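Local atomic coordinates of glucose-6-phosphate 1-dehydrogenase (Mycobacterium avium, PDB entry 4LGV), a protein that probably catalyses the NADP-dependent oxidation of glucose 6-phosphate to 6-phosphogluconolactone, the entry step of the pentose phosphate pathway. Residues Leu257-Pro267 with Leu276-Met287; Val375-Arg385 with Ala476-Gln484. All coordinates share one frame; numbering follows the deposited sequence. Where two conformers were deposited one is given.

Interaction 1 is a buried helix-on-helix contact, whereas interaction 2 lays the irregular C-terminal tail over two strands and is only partly buried. The two lie on different sides of the large mixed sheet of the C-terminal domain: helix 246-264 packs on the sheet in interaction 1, and Val263 CG2 touches Leu376 CD1 of the hairpin used in interaction 2, 4.2 Å away. Their centres are about 21 Å apart. Apolar side chains dominate interaction 1, with one lysine-glutamine hydrogen bond, two waters and a Lys279-Glu282 salt bridge. Interaction 2 depends instead on two arginines and one tryptophan. Subunit contacts reach both, through Lys279 and Glu282 in the first and Met384 in the second.

Interaction 1. Residues Leu257-Pro267 with Leu276-Met287; sequences LQVLALVAMEP and LNDKKAEVFRAM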
loop_
_atom_site.group_PDB
_atom_site.type_symbol
_atom_site.label_atom_id
_atom_site.label_comp_id
_atom_site.label_asym_id
_atom_site.label_seq_id
_atom_site.Cartn_x
_atom_site.Cartn_y
_atom_site.Cartn_z
ATOM N N LEU A 257 12.283 25.254 7.654
ATOM C CA LEU A 257 11.293 24.939 6.613
ATOM C C LEU A 257 11.944 24.314 5.387
ATOM O O LEU A 257 11.374 23.432 4.756
ATOM C CB LEU A 257 10.501 26.181 6.237
ATOM C CG LEU A 257 9.459 26.603 7.290
ATOM C CD1 LEU A 257 8.766 27.896 6.883
ATOM C CD2 LEU A 257 8.423 25.512 7.455
ATOM N N GLN A 258 13.159 24.703 5.078
ATOM C CA GLN A 258 13.883 24.052 3.967
ATOM C C GLN A 258 14.215 22.591 4.319
ATOM O O GLN A 258 14.170 21.738 3.470
ATOM C CB GLN A 258 15.166 24.827 3.625
ATOM C CG GLN A 258 14.897 26.135 2.877
ATOM C CD GLN A 258 14.913 25.964 1.377
ATOM O OE1 GLN A 258 15.714 25.185 0.829
ATOM N NE2 GLN A 258 14.044 26.698 0.688
ATOM N N VAL A 259 14.575 22.353 5.578
ATOM C CA VAL A 259 14.855 21.001 6.070
ATOM C C VAL A 259 13.578 20.129 5.978
ATOM O O VAL A 259 13.625 19.021 5.463
ATOM C CB VAL A 259 15.354 20.991 7.512
ATOM C CG1 VAL A 259 15.249 19.614 8.134
ATOM C CG2 VAL A 259 16.811 21.399 7.554
ATOM N N LEU A 260 12.460 20.691 6.421
ATOM C CA LEU A 260 11.192 20.007 6.298
ATOM C C LEU A 260 10.917 19.647 4.848
ATOM O O LEU A 260 10.531 18.523 4.535
ATOM C CB LEU A 260 10.086 20.882 6.877
ATOM C CG LEU A 260 8.692 20.345 6.653
ATOM C CD1 LEU A 260 8.573 18.966 7.304
ATOM C CD2 LEU A 260 7.667 21.267 7.250
ATOM N N ALA A 261 11.130 20.594 3.949
ATOM C CA ALA A 261 10.852 20.347 2.541
ATOM C C ALA A 261 11.681 19.224 1.971
ATOM O O ALA A 261 11.191 18.404 1.192
ATOM C CB ALA A 261 11.044 21.605 1.719
ATOM N N LEU A 262 12.943 19.158 2.380
ATOM C CA LEU A 262 13.806 18.075 1.926
ATOM C C LEU A 262 13.257 16.734 2.404
ATOM O O LEU A 262 13.348 15.741 1.705
ATOM C CB LEU A 262 15.211 18.247 2.462
ATOM C CG LEU A 262 16.032 19.305 1.786
ATOM C CD1 LEU A 262 17.399 19.453 2.451
ATOM C CD2 LEU A 262 16.254 19.016 0.317
ATOM N N VAL A 263 12.740 16.716 3.631
ATOM C CA VAL A 263 12.238 15.504 4.247
ATOM C C VAL A 263 10.929 15.101 3.593
ATOM O O VAL A 263 10.654 13.925 3.463
ATOM C CB VAL A 263 12.017 15.722 5.773
ATOM C CG1 VAL A 263 11.211 14.597 6.377
ATOM C CG2 VAL A 263 13.362 15.776 6.477
ATOM N N ALA A 264 10.140 16.086 3.186
ATOM C CA ALA A 264 8.752 15.853 2.754
ATOM C C ALA A 264 8.492 15.846 1.250
ATOM O O ALA A 264 7.467 15.329 0.795
ATOM C CB ALA A 264 7.885 16.863 3.383
ATOM N N MET A 265 9.410 16.388 0.465
ATOM C CA MET A 265 9.173 16.557 -0.980
ATOM C C MET A 265 9.071 15.251 -1.730
ATOM O O MET A 265 9.648 14.221 -1.320
ATOM C CB MET A 265 10.281 17.371 -1.625
ATOM C CG MET A 265 11.646 16.735 -1.553
ATOM S SD MET A 265 12.978 17.770 -2.159
ATOM C CE MET A 265 14.302 16.569 -2.062
ATOM N N GLU A 266 8.358 15.339 -2.857
ATOM C CA GLU A 266 8.381 14.315 -3.875
ATOM C C GLU A 266 9.781 14.292 -4.517
ATOM O O GLU A 266 10.486 15.298 -4.535
ATOM C CB GLU A 266 7.319 14.581 -4.952
ATOM C CG GLU A 266 5.920 14.662 -4.396
ATOM C CD GLU A 266 5.464 13.394 -3.699
ATOM O OE1 GLU A 266 5.718 12.285 -4.239
ATOM O OE2 GLU A 266 4.805 13.482 -2.637
ATOM N N PRO A 267 10.163 13.145 -5.083
ATOM C CA PRO A 267 11.458 13.072 -5.705
ATOM C C PRO A 267 11.574 13.954 -6.940
ATOM O O PRO A 267 10.733 13.899 -7.785
ATOM C CB PRO A 267 11.572 11.580 -6.123
ATOM C CG PRO A 267 10.182 11.077 -6.134
ATOM C CD PRO A 267 9.437 11.855 -5.115
ATOM N N LEU A 276 15.351 20.372 -8.012
ATOM C CA LEU A 276 15.243 20.207 -6.600
ATOM C C LEU A 276 14.342 21.306 -5.993
ATOM O O LEU A 276 13.449 21.049 -5.208
ATOM C CB LEU A 276 16.643 20.265 -5.959
ATOM C CG LEU A 276 16.699 20.481 -4.452
ATOM C CD1 LEU A 276 16.015 19.334 -3.733
ATOM C CD2 LEU A 276 18.151 20.644 -3.964
ATOM N N ASN A 277 14.593 22.533 -6.394
ATOM C CA ASN A 277 13.816 23.657 -5.940
ATOM C C ASN A 277 12.345 23.655 -6.415
ATOM O O ASN A 277 11.510 24.100 -5.675
ATOM C CB ASN A 277 14.535 24.952 -6.332
ATOM C CG ASN A 277 15.715 25.221 -5.441
ATOM O OD1 ASN A 277 15.704 24.876 -4.266
ATOM N ND2 ASN A 277 16.730 25.833 -5.983
ATOM N N ASP A 278 12.046 23.086 -7.593
ATOM C CA ASP A 278 10.675 22.815 -7.957
ATOM C C ASP A 278 10.013 21.920 -6.880
ATOM O O ASP A 278 8.890 22.177 -6.498
ATOM C CB ASP A 278 10.543 22.094 -9.308
ATOM C CG ASP A 278 10.836 22.992 -10.491
ATOM O OD1 ASP A 278 10.984 24.219 -10.323
ATOM O OD2 ASP A 278 11.023 22.462 -11.607
ATOM N N LYS A 279 10.710 20.900 -6.374
ATOM C CA LYS A 279 10.048 19.986 -5.469
ATOM C C LYS A 279 9.820 20.624 -4.090
ATOM O O LYS A 279 8.798 20.389 -3.462
ATOM C CB LYS A 279 10.851 18.710 -5.318
ATOM C CG LYS A 279 10.953 17.899 -6.600
ATOM C CD LYS A 279 9.643 17.219 -6.929
ATOM C CE LYS A 279 8.981 17.743 -8.164
ATOM N NZ LYS A 279 7.674 17.006 -8.311
ATOM N N LYS A 280 10.790 21.427 -3.646
ATOM C CA LYS A 280 10.669 22.073 -2.387
ATOM C C LYS A 280 9.471 23.052 -2.437
ATOM O O LYS A 280 8.702 23.090 -1.520
ATOM C CB LYS A 280 11.953 22.811 -2.033
ATOM C CG LYS A 280 13.187 21.952 -1.719
ATOM C CD LYS A 280 14.190 22.901 -1.056
ATOM C CE LYS A 280 15.651 22.582 -1.210
ATOM N NZ LYS A 280 16.446 23.820 -1.461
ATOM N N ALA A 281 9.380 23.839 -3.503
ATOM C CA ALA A 281 8.339 24.817 -3.619
ATOM C C ALA A 281 6.971 24.136 -3.552
ATOM O O ALA A 281 6.075 24.632 -2.907
ATOM C CB ALA A 281 8.471 25.625 -4.931
ATOM N N GLU A 282 6.820 23.008 -4.226
ATOM C CA GLU A 282 5.553 22.272 -4.158
ATOM C C GLU A 282 5.124 21.959 -2.728
ATOM O O GLU A 282 3.945 21.894 -2.470
ATOM C CB GLU A 282 5.646 20.906 -4.850
ATOM C CG GLU A 282 5.643 20.983 -6.317
ATOM C CD GLU A 282 5.636 19.581 -6.944
ATOM O OE1 GLU A 282 5.797 18.475 -6.219
ATOM O OE2 GLU A 282 5.489 19.629 -8.189
ATOM N N VAL A 283 6.088 21.631 -1.870
ATOM C CA VAL A 283 5.783 21.328 -0.489
ATOM C C VAL A 283 5.155 22.553 0.143
ATOM O O VAL A 283 4.116 22.475 0.759
ATOM C CB VAL A 283 7.031 20.941 0.315
ATOM C CG1 VAL A 283 6.704 20.824 1.804
ATOM C CG2 VAL A 283 7.598 19.622 -0.170
ATOM N N PHE A 284 5.833 23.683 0.012
ATOM C CA PHE A 284 5.416 24.904 0.710
ATOM C C PHE A 284 4.032 25.335 0.213
ATOM O O PHE A 284 3.220 25.870 0.993
ATOM C CB PHE A 284 6.455 26.024 0.509
ATOM C CG PHE A 284 7.807 25.726 1.070
ATOM C CD1 PHE A 284 7.942 25.138 2.338
ATOM C CD2 PHE A 284 8.943 26.030 0.348
ATOM C CE1 PHE A 284 9.188 24.877 2.856
ATOM C CE2 PHE A 284 10.197 25.745 0.866
ATOM C CZ PHE A 284 10.327 25.181 2.137
ATOM N N ARG A 285 3.756 25.102 -1.064
ATOM C CA ARG A 285 2.445 25.512 -1.635
ATOM C C ARG A 285 1.281 24.730 -1.067
ATOM O O ARG A 285 0.157 25.151 -1.202
ATOM C CB ARG A 285 2.463 25.430 -3.153
ATOM C CG ARG A 285 3.351 26.558 -3.665
ATOM C CD ARG A 285 3.483 26.626 -5.154
ATOM N NE ARG A 285 2.181 26.907 -5.735
ATOM C CZ ARG A 285 1.854 26.675 -6.997
ATOM N NH1 ARG A 285 2.713 26.106 -7.824
ATOM N NH2 ARG A 285 0.638 26.992 -7.416
ATOM N N ALA A 286 1.547 23.608 -0.425
ATOM C CA ALA A 286 0.510 22.794 0.163
ATOM C C ALA A 286 0.463 23.001 1.662
ATOM O O ALA A 286 -0.270 22.279 2.367
ATOM C CB ALA A 286 0.753 21.295 -0.132
ATOM N N MET A 287 1.238 23.948 2.163
ATOM C CA MET A 287 1.220 24.257 3.593
ATOM C C MET A 287 0.372 25.507 3.863
ATOM O O MET A 287 0.595 26.546 3.290
ATOM C CB MET A 287 2.647 24.526 4.121
ATOM C CG MET A 287 3.588 23.316 4.048
ATOM S SD MET A 287 5.261 23.553 4.671
ATOM C CE MET A 287 4.962 23.735 6.444
HETATM O O HOH W 1 14.454 26.798 -2.690
HETATM O O HOH W 2 7.528 18.021 -3.716
#
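Phe284 lies against one turn of helix 257-264, presenting its edge to the backbone: Leu257 O sits near the ring plane, 3.2 Å from CE1, while the methyl of Ala261 approaches CZ obliquely at 3.7 Å. The short segments 257-264 and 276-284 cross at 103°, their axes 8.8 Å apart at closest, with the small Ala261 facing the other helix; Lys280 CB rests on the same methyl. From there the lysine runs largely extended across the Gln258 side chain at about a right angle. Its NZ bonds Gln258 OE1 at 2.8 Å, in the carbonyl plane, and also reaches Asn277 OD1, so two amide oxygens hold the buried ammonium.

At the C-terminal end of helix 257-264, the CG2 branch of Val283 presses on Met265 CA at 3.5 Å. Met265 places CG between its backbone N and carbonyl carbon (chi1 63°) and then extends straight, carrying CE to Leu276 CD1 at 3.7 Å. A water joins Glu266 N, Lys279 O and Glu282 OE1. Met287 sets SD at the Phe284 ring edge, in its plane, and its CE meets Leu260 CD2 tip to tip.

Lys279 forms salt bridges with Glu282 of its own chain and of the second subunit, whose Lys279 reciprocates. Helix 200-209 covers Leu262, Met265 and Leu276, helix 434-449 flanks Leu257 and Phe284, and strand 347-354 receives Val259 and Val263 on the far side of helix 257-264.

Interaction 2. Residues Val375-Arg385 with Ala476-Gln484; sequences VLRIDPDPGMR and AWQQPWLPQ
Trp481 is inserted between Arg377 and Arg385, one arginine on each face of its indole, on the sheet face carrying Val375, where the antiparallel neighbours 373-379 and 383-392 belong to the large mixed sheet of the C-terminal domain. Arg377 NH1 lies over the centre of one face, 3.2 Å from Trp481 CD2, and its CZ, almost on the normal of the six-membered ring, makes a cation-pi contact, although the guanidinium is turned 49° from the indole plane. On the opposite face Arg385 stacks flatter over the five-membered ring, planes at 26° and centres 3.6 Å apart, while its CB makes a CH-pi contact with the six-membered ring. Trp481 CG is anti to the backbone N (chi1 177°), extending the ring toward the strands. Its edge meets Gly383 C, 3.5 Å from CZ3, and Met384 N lies in the ring plane; Met384 C is 3.4 Å from CZ3. Val375 CG1 adds an apolar touch at CE3.

The packing is looser toward the chain end. Pro483 N lies over the other face of the Arg377 guanidinium, offset toward its rim, but the proline ring meets Pro380 only through the two CG atoms, 4.0 Å apart, and its CB only skirts Asp381 OD2. Both prolines and Asp381 are partly exposed, and Gln484 exposed.

Arg377 bonds both sides of the contact: NH1 donates to Trp481 O at 3.1 Å, from above the carbonyl plane, while NE and NH2 both grip Asp381 O. These bonds fix the rotation of its guanidinium and tie the turn 380-382 to the tail. Asp402 pairs with Arg385 NE. Arg385 NH2 and Trp481 NE1, both donors, form no hydrogen bond; stacking and cation-pi attraction hold this face, consistent with an electron-rich indole sandwiched between two cations.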
loop_
_atom_site.group_PDB
_atom_site.type_symbol
_atom_site.label_atom_id
_atom_site.label_comp_id
_atom_site.label_asym_id
_atom_site.label_seq_id
_atom_site.Cartn_x
_atom_site.Cartn_y
_atom_site.Cartn_z
ATOM N N VAL A 375 14.611 8.565 13.135
ATOM C CA VAL A 375 15.231 9.798 13.595
ATOM C C VAL A 375 16.378 10.209 12.686
ATOM O O VAL A 375 17.298 9.453 12.467
ATOM C CB VAL A 375 15.754 9.641 15.009
ATOM C CG1 VAL A 375 16.179 10.983 15.555
ATOM C CG2 VAL A 375 14.688 9.058 15.929
ATOM N N LEU A 376 16.313 11.422 12.172
ATOM C CA LEU A 376 17.367 11.992 11.364
ATOM C C LEU A 376 18.065 13.112 12.137
ATOM O O LEU A 376 17.449 14.136 12.382
ATOM C CB LEU A 376 16.764 12.572 10.071
ATOM C CG LEU A 376 15.901 11.621 9.235
ATOM C CD1 LEU A 376 15.262 12.342 8.090
ATOM C CD2 LEU A 376 16.713 10.476 8.687
ATOM N N ARG A 377 19.319 12.915 12.541
ATOM C CA ARG A 377 20.111 13.990 13.073
ATOM C C ARG A 377 20.736 14.752 11.891
ATOM O O ARG A 377 21.482 14.186 11.111
ATOM C CB ARG A 377 21.215 13.475 14.026
ATOM C CG ARG A 377 21.930 14.631 14.721
ATOM C CD ARG A 377 22.862 14.229 15.871
ATOM N NE ARG A 377 23.837 13.264 15.429
ATOM C CZ ARG A 377 23.927 12.021 15.872
ATOM N NH1 ARG A 377 23.137 11.598 16.860
ATOM N NH2 ARG A 377 24.823 11.204 15.344
ATOM N N ILE A 378 20.341 16.003 11.739
ATOM C CA ILE A 378 20.761 16.860 10.630
ATOM C C ILE A 378 22.112 17.458 10.983
ATOM O O ILE A 378 22.950 17.628 10.123
ATOM C CB ILE A 378 19.751 18.023 10.426
ATOM C CG1 ILE A 378 18.346 17.489 10.150
ATOM C CG2 ILE A 378 20.164 18.955 9.304
ATOM C CD1 ILE A 378 18.270 16.457 9.063
ATOM N N ASP A 379 22.306 17.780 12.262
ATOM C CA ASP A 379 23.504 18.475 12.738
ATOM C C ASP A 379 23.561 18.352 14.268
ATOM O O ASP A 379 22.517 18.297 14.928
ATOM C CB ASP A 379 23.436 19.961 12.345
ATOM C CG ASP A 379 24.678 20.741 12.725
ATOM O OD1 ASP A 379 25.762 20.458 12.151
ATOM O OD2 ASP A 379 24.580 21.629 13.614
ATOM N N PRO A 380 24.763 18.212 14.829
ATOM C CA PRO A 380 25.984 17.884 14.150
ATOM C C PRO A 380 26.038 16.426 13.871
ATOM O O PRO A 380 25.149 15.681 14.276
ATOM C CB PRO A 380 27.089 18.249 15.179
ATOM C CG PRO A 380 26.450 18.085 16.538
ATOM C CD PRO A 380 24.942 18.288 16.303
ATOM N N ASP A 381 27.100 16.009 13.179
ATOM C CA ASP A 381 27.424 14.596 13.034
ATOM C C ASP A 381 26.209 13.840 12.517
ATOM O O ASP A 381 25.630 12.985 13.196
ATOM C CB ASP A 381 27.913 14.039 14.366
ATOM C CG ASP A 381 28.438 12.651 14.252
ATOM O OD1 ASP A 381 28.615 12.151 13.112
ATOM O OD2 ASP A 381 28.663 12.028 15.316
ATOM N N PRO A 382 25.813 14.164 11.294
ATOM C CA PRO A 382 24.553 13.663 10.753
ATOM C C PRO A 382 24.450 12.138 10.769
ATOM O O PRO A 382 25.433 11.416 10.575
ATOM C CB PRO A 382 24.527 14.222 9.331
ATOM C CG PRO A 382 25.563 15.294 9.285
ATOM C CD PRO A 382 26.566 14.967 10.332
ATOM N N GLY A 383 23.238 11.663 10.980
ATOM C CA GLY A 383 23.000 10.233 10.991
ATOM C C GLY A 383 21.528 9.887 11.036
ATOM O O GLY A 383 20.659 10.750 11.049
ATOM N N MET A 384 21.261 8.605 11.043
ATOM C CA MET A 384 19.920 8.125 11.142
ATOM C C MET A 384 19.831 7.085 12.219
ATOM O O MET A 384 20.668 6.226 12.347
ATOM C CB MET A 384 19.455 7.545 9.822
ATOM C CG MET A 384 18.045 7.009 9.962
ATOM S SD MET A 384 17.487 6.070 8.583
ATOM C CE MET A 384 18.752 4.816 8.476
ATOM N N ARG A 385 18.762 7.167 12.986
ATOM C CA ARG A 385 18.447 6.128 13.956
ATOM C C ARG A 385 17.077 5.565 13.669
ATOM O O ARG A 385 16.107 6.299 13.561
ATOM C CB ARG A 385 18.527 6.675 15.385
ATOM C CG ARG A 385 17.742 5.865 16.427
ATOM C CD ARG A 385 17.912 6.419 17.853
ATOM N NE ARG A 385 19.205 6.020 18.379
ATOM C CZ ARG A 385 19.681 6.321 19.577
ATOM N NH1 ARG A 385 18.993 7.075 20.422
ATOM N NH2 ARG A 385 20.896 5.884 19.916
ATOM N N ALA A 476 4.602 13.072 23.057
ATOM C CA ALA A 476 5.477 13.916 23.859
ATOM C C ALA A 476 6.777 14.234 23.133
ATOM O O ALA A 476 7.283 13.428 22.357
ATOM C CB ALA A 476 5.765 13.243 25.192
ATOM N N TRP A 477 7.309 15.431 23.346
ATOM C CA TRP A 477 8.655 15.745 22.903
ATOM C C TRP A 477 9.605 14.713 23.517
ATOM O O TRP A 477 9.579 14.502 24.717
ATOM C CB TRP A 477 9.072 17.113 23.369
ATOM C CG TRP A 477 8.308 18.273 22.745
ATOM C CD1 TRP A 477 7.398 19.047 23.366
ATOM C CD2 TRP A 477 8.450 18.809 21.433
ATOM N NE1 TRP A 477 6.933 20.012 22.525
ATOM C CE2 TRP A 477 7.548 19.876 21.321
ATOM C CE3 TRP A 477 9.197 18.457 20.333
ATOM C CZ2 TRP A 477 7.411 20.622 20.173
ATOM C CZ3 TRP A 477 9.062 19.213 19.193
ATOM C CH2 TRP A 477 8.197 20.301 19.142
ATOM N N GLN A 478 10.416 14.069 22.685
ATOM C CA GLN A 478 11.348 13.037 23.132
ATOM C C GLN A 478 12.732 13.663 23.353
ATOM O O GLN A 478 13.035 14.751 22.823
ATOM C CB GLN A 478 11.524 11.950 22.068
ATOM C CG GLN A 478 10.249 11.296 21.571
ATOM C CD GLN A 478 9.595 10.417 22.612
ATOM O OE1 GLN A 478 10.217 9.512 23.108
ATOM N NE2 GLN A 478 8.341 10.714 22.971
ATOM N N GLN A 479 13.554 12.981 24.142
ATOM C CA GLN A 479 14.969 13.367 24.274
ATOM C C GLN A 479 15.640 13.177 22.927
ATOM O O GLN A 479 15.539 12.110 22.328
ATOM C CB GLN A 479 15.754 12.579 25.338
ATOM C CG GLN A 479 16.217 13.398 26.573
ATOM C CD GLN A 479 17.468 14.305 26.380
ATOM O OE1 GLN A 479 18.355 14.068 25.528
ATOM N NE2 GLN A 479 17.538 15.347 27.208
ATOM N N PRO A 480 16.345 14.203 22.448
ATOM C CA PRO A 480 16.957 14.084 21.151
ATOM C C PRO A 480 18.085 13.106 21.131
ATOM O O PRO A 480 18.753 12.912 22.138
ATOM C CB PRO A 480 17.508 15.488 20.870
ATOM C CG PRO A 480 16.730 16.370 21.739
ATOM C CD PRO A 480 16.522 15.558 22.989
ATOM N N TRP A 481 18.301 12.520 19.958
ATOM C CA TRP A 481 19.412 11.647 19.739
ATOM C C TRP A 481 20.720 12.418 19.588
ATOM O O TRP A 481 20.970 13.013 18.555
ATOM C CB TRP A 481 19.138 10.798 18.507
ATOM C CG TRP A 481 20.249 9.910 18.150
ATOM C CD1 TRP A 481 21.055 9.221 18.983
ATOM C CD2 TRP A 481 20.640 9.572 16.835
ATOM N NE1 TRP A 481 21.938 8.481 18.282
ATOM C CE2 TRP A 481 21.712 8.672 16.944
ATOM C CE3 TRP A 481 20.196 9.952 15.559
ATOM C CZ2 TRP A 481 22.368 8.130 15.806
ATOM C CZ3 TRP A 481 20.840 9.404 14.436
ATOM C CH2 TRP A 481 21.923 8.521 14.571
ATOM N N LEU A 482 21.575 12.335 20.611
ATOM C CA LEU A 482 22.873 13.026 20.601
ATOM C C LEU A 482 24.008 12.176 20.050
ATOM O O LEU A 482 24.027 10.952 20.226
ATOM C CB LEU A 482 23.236 13.495 22.001
ATOM C CG LEU A 482 22.107 14.254 22.728
ATOM C CD1 LEU A 482 22.462 14.521 24.186
ATOM C CD2 LEU A 482 21.770 15.543 22.005
ATOM N N PRO A 483 25.025 12.846 19.462
ATOM C CA PRO A 483 26.262 12.161 19.094
ATOM C C PRO A 483 26.932 11.545 20.293
ATOM O O PRO A 483 26.792 12.069 21.391
ATOM C CB PRO A 483 27.155 13.266 18.528
ATOM C CG PRO A 483 26.300 14.493 18.378
ATOM C CD PRO A 483 25.061 14.299 19.192
ATOM N N GLN A 484 27.633 10.421 20.067
ATOM C CA GLN A 484 28.408 9.669 21.091
ATOM C C GLN A 484 29.791 10.262 21.359
ATOM O O GLN A 484 29.909 11.467 21.619
ATOM C CB GLN A 484 28.537 8.182 20.671
#